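Local atomic coordinates of DNA-3-methyladenine glycosidase II, putative (Deinococcus radiodurans, PDB entry 2YG9), a protein that belongs to the helix-hairpin-helix (HhH-GPD) superfamily of base excision DNA repair proteins and has an all-helical fold. Residues A[65-70]-A[81-86]. Numbering follows the deposited sequence.
Sequences LVRSVA and AIYGRL
Tyr83 lays one face of its ring along Arg67, filling the angle between that side chain and the helix that carries it. Arg67 CB sits over the ring toward its rim, a CH-pi contact 4.0 Å from the centroid. With CG turned away from the backbone N (chi1 -166°), the Arg67 chain then bends at chi3, which brings the guanidinium over the CD2-CE2 rim, on the same side of the ring as CB. There Tyr83 CD2 lies beneath the centre of the guanidinium, 3.4 Å from Arg67 CZ, with the two planes tilted 37° apart. At the ring edge, near its plane, Val66 CG1 approaches Tyr83 CE1 at 4.1 Å. The same methyl meets Leu86 CD1 at 3.8 Å, seated in the notch between ring and leucine. One turn on, Ala70 CB is a second bump, set between Leu86 CD1 at 4.0 Å and Ile82 CG2 at 4.2 Å. The axes of the two segments, on successive helices 61-71 and 76-87 of the HhH-GPD fold, cross at 134°, approaching to 9.6 Å. Outside them, Val93 packs on Val66 and Tyr83, Arg67 NH1 is hydrogen-bonded to Gln80, and Ala70 O accepts from Lys115 of helix 113-127. With those polar atoms bonded elsewhere, the mating of the helices here rests mainly on shape: interlocking methyls and an arginine-ring contact, rather than directional bonds.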
ATOM      1  N   LEU A  65       0.746   2.613  -8.991  1.00  7.81           N
ATOM      2  CA  LEU A  65       1.306   3.773  -8.298  1.00  7.92           C
ATOM      3  C   LEU A  65       0.504   5.014  -8.656  1.00  7.39           C
ATOM      4  O   LEU A  65       0.073   5.753  -7.766  1.00  7.63           O
ATOM      5  CB  LEU A  65       2.804   3.977  -8.564  1.00  7.13           C
ATOM      6  CG  LEU A  65       3.385   5.155  -7.737  1.00  7.89           C
ATOM      7  CD1 LEU A  65       3.156   4.993  -6.224  1.00  7.58           C
ATOM      8  CD2 LEU A  65       4.829   5.326  -8.081  1.00  8.21           C
ATOM      9  N   VAL A  66       0.278   5.210  -9.947  1.00  6.77           N
ATOM     10  CA  VAL A  66      -0.447   6.373 -10.450  1.00  7.41           C
ATOM     11  C   VAL A  66      -1.884   6.343  -9.943  1.00  7.13           C
ATOM     12  O   VAL A  66      -2.375   7.356  -9.485  1.00  6.59           O
ATOM     13  CB  VAL A  66      -0.407   6.465 -12.007  1.00  8.08           C
ATOM     14  CG1 VAL A  66      -1.445   7.479 -12.505  1.00  6.72           C
ATOM     15  CG2 VAL A  66       0.997   6.812 -12.481  1.00  2.83           C
ATOM     16  N   ARG A  67      -2.511   5.156  -9.939  1.00  7.27           N
ATOM     17  CA  ARG A  67      -3.873   5.015  -9.372  1.00  8.70           C
ATOM     18  C   ARG A  67      -3.922   5.462  -7.907  1.00  8.48           C
ATOM     19  O   ARG A  67      -4.807   6.196  -7.520  1.00 10.27           O
ATOM     20  CB  ARG A  67      -4.393   3.569  -9.450  1.00  7.46           C
ATOM     21  CG  ARG A  67      -5.903   3.472  -9.183  1.00  8.92           C
ATOM     22  CD  ARG A  67      -6.357   2.051  -9.027  1.00 12.20           C
ATOM     23  NE  ARG A  67      -6.528   1.372 -10.313  1.00 14.02           N
ATOM     24  CZ  ARG A  67      -7.645   1.397 -11.053  1.00 16.16           C
ATOM     25  NH1 ARG A  67      -8.721   2.107 -10.695  1.00 19.00           N
ATOM     26  NH2 ARG A  67      -7.680   0.718 -12.199  1.00 18.01           N
ATOM     27  N   SER A  68      -2.954   5.003  -7.128  1.00  9.35           N
ATOM     28  CA  SER A  68      -2.896   5.300  -5.698  1.00 10.49           C
ATOM     29  C   SER A  68      -2.810   6.824  -5.475  1.00 10.41           C
ATOM     30  O   SER A  68      -3.614   7.417  -4.730  1.00  9.84           O
ATOM     31  CB  SER A  68      -1.696   4.565  -5.076  1.00 10.62           C
ATOM     32  OG  SER A  68      -1.357   5.115  -3.807  1.00 17.58           O
ATOM     33  N   VAL A  69      -1.859   7.443  -6.171  1.00 10.00           N
ATOM     34  CA  VAL A  69      -1.604   8.865  -6.060  1.00  9.62           C
ATOM     35  C   VAL A  69      -2.846   9.671  -6.449  1.00 10.36           C
ATOM     36  O   VAL A  69      -3.307  10.542  -5.705  1.00 10.53           O
ATOM     37  CB  VAL A  69      -0.394   9.270  -6.944  1.00  9.10           C
ATOM     38  CG1 VAL A  69      -0.256  10.778  -7.056  1.00  5.63           C
ATOM     39  CG2 VAL A  69       0.876   8.637  -6.396  1.00  5.33           C
ATOM     40  N   ALA A  70      -3.372   9.371  -7.619  1.00 10.57           N
ATOM     41  CA  ALA A  70      -4.554  10.045  -8.146  1.00 10.80           C
ATOM     42  C   ALA A  70      -5.764   9.943  -7.246  1.00 11.27           C
ATOM     43  O   ALA A  70      -6.500  10.909  -7.118  1.00 10.51           O
ATOM     44  CB  ALA A  70      -4.890   9.523  -9.515  1.00 10.80           C
ATOM     45  N   ALA A  81     -13.124   7.268 -11.401  1.00 15.28           N
ATOM     46  CA  ALA A  81     -13.388   8.217 -12.484  1.00 14.68           C
ATOM     47  C   ALA A  81     -12.137   8.888 -13.019  1.00 14.26           C
ATOM     48  O   ALA A  81     -11.916   8.947 -14.240  1.00 12.98           O
ATOM     49  CB  ALA A  81     -14.356   9.298 -11.989  1.00 14.66           C
ATOM     50  N   ILE A  82     -11.352   9.458 -12.102  1.00 13.84           N
ATOM     51  CA  ILE A  82     -10.153  10.203 -12.468  1.00 13.68           C
ATOM     52  C   ILE A  82      -9.083   9.276 -13.052  1.00 13.82           C
ATOM     53  O   ILE A  82      -8.402   9.643 -14.004  1.00 14.19           O
ATOM     54  CB  ILE A  82      -9.592  11.011 -11.259  1.00 13.62           C
ATOM     55  CG1 ILE A  82      -8.601  12.068 -11.748  1.00 15.00           C
ATOM     56  CG2 ILE A  82      -8.962  10.100 -10.210  1.00 14.22           C
ATOM     57  CD1 ILE A  82      -8.396  13.195 -10.762  1.00 12.50           C
ATOM     58  N   TYR A  83      -8.962   8.068 -12.515  1.00 13.57           N
ATOM     59  CA  TYR A  83      -8.027   7.096 -13.072  1.00 13.69           C
ATOM     60  C   TYR A  83      -8.457   6.707 -14.502  1.00 13.57           C
ATOM     61  O   TYR A  83      -7.630   6.559 -15.375  1.00 13.11           O
ATOM     62  CB  TYR A  83      -7.869   5.837 -12.194  1.00 13.97           C
ATOM     63  CG  TYR A  83      -6.716   4.980 -12.685  1.00 13.01           C
ATOM     64  CD1 TYR A  83      -5.412   5.421 -12.539  1.00 11.90           C
ATOM     65  CD2 TYR A  83      -6.931   3.794 -13.361  1.00 11.71           C
ATOM     66  CE1 TYR A  83      -4.357   4.692 -13.027  1.00 13.66           C
ATOM     67  CE2 TYR A  83      -5.849   3.041 -13.856  1.00 12.30           C
ATOM     68  CZ  TYR A  83      -4.575   3.503 -13.678  1.00 11.55           C
ATOM     69  OH  TYR A  83      -3.486   2.812 -14.161  1.00 13.52           O
ATOM     70  N   GLY A  84      -9.765   6.597 -14.723  1.00 14.18           N
ATOM     71  CA  GLY A  84     -10.305   6.327 -16.045  1.00 13.82           C
ATOM     72  C   GLY A  84     -10.012   7.456 -16.994  1.00 13.92           C
ATOM     73  O   GLY A  84      -9.720   7.224 -18.147  1.00 15.92           O
ATOM     74  N   ARG A  85     -10.060   8.691 -16.522  1.00 13.55           N
ATOM     75  CA  ARG A  85      -9.655   9.836 -17.379  1.00 13.31           C
ATOM     76  C   ARG A  85      -8.155   9.841 -17.735  1.00 13.42           C
ATOM     77  O   ARG A  85      -7.762  10.215 -18.858  1.00 13.07           O
ATOM     78  CB  ARG A  85     -10.072  11.153 -16.761  1.00 12.66           C
ATOM     79  CG  ARG A  85     -11.551  11.258 -16.646  1.00 14.46           C
ATOM     80  CD  ARG A  85     -12.009  12.675 -16.348  1.00 15.15           C
ATOM     81  NE  ARG A  85     -11.688  13.064 -14.985  1.00 16.66           N
ATOM     82  CZ  ARG A  85     -12.435  12.792 -13.929  1.00 17.33           C
ATOM     83  NH1 ARG A  85     -13.549  12.087 -14.063  1.00 18.26           N
ATOM     84  NH2 ARG A  85     -12.072  13.247 -12.734  1.00 17.27           N
ATOM     85  N   LEU A  86      -7.320   9.396 -16.799  1.00 12.78           N
ATOM     86  CA  LEU A  86      -5.904   9.182 -17.079  1.00 12.46           C
ATOM     87  C   LEU A  86      -5.692   8.122 -18.153  1.00 12.51           C
ATOM     88  O   LEU A  86      -4.923   8.337 -19.105  1.00 12.77           O
ATOM     89  CB  LEU A  86      -5.125   8.835 -15.788  1.00 11.59           C
ATOM     90  CG  LEU A  86      -4.983  10.032 -14.818  1.00  8.89           C
ATOM     91  CD1 LEU A  86      -4.467   9.545 -13.505  1.00 11.51           C
ATOM     92  CD2 LEU A  86      -4.124  11.213 -15.365  1.00 11.13           C
TER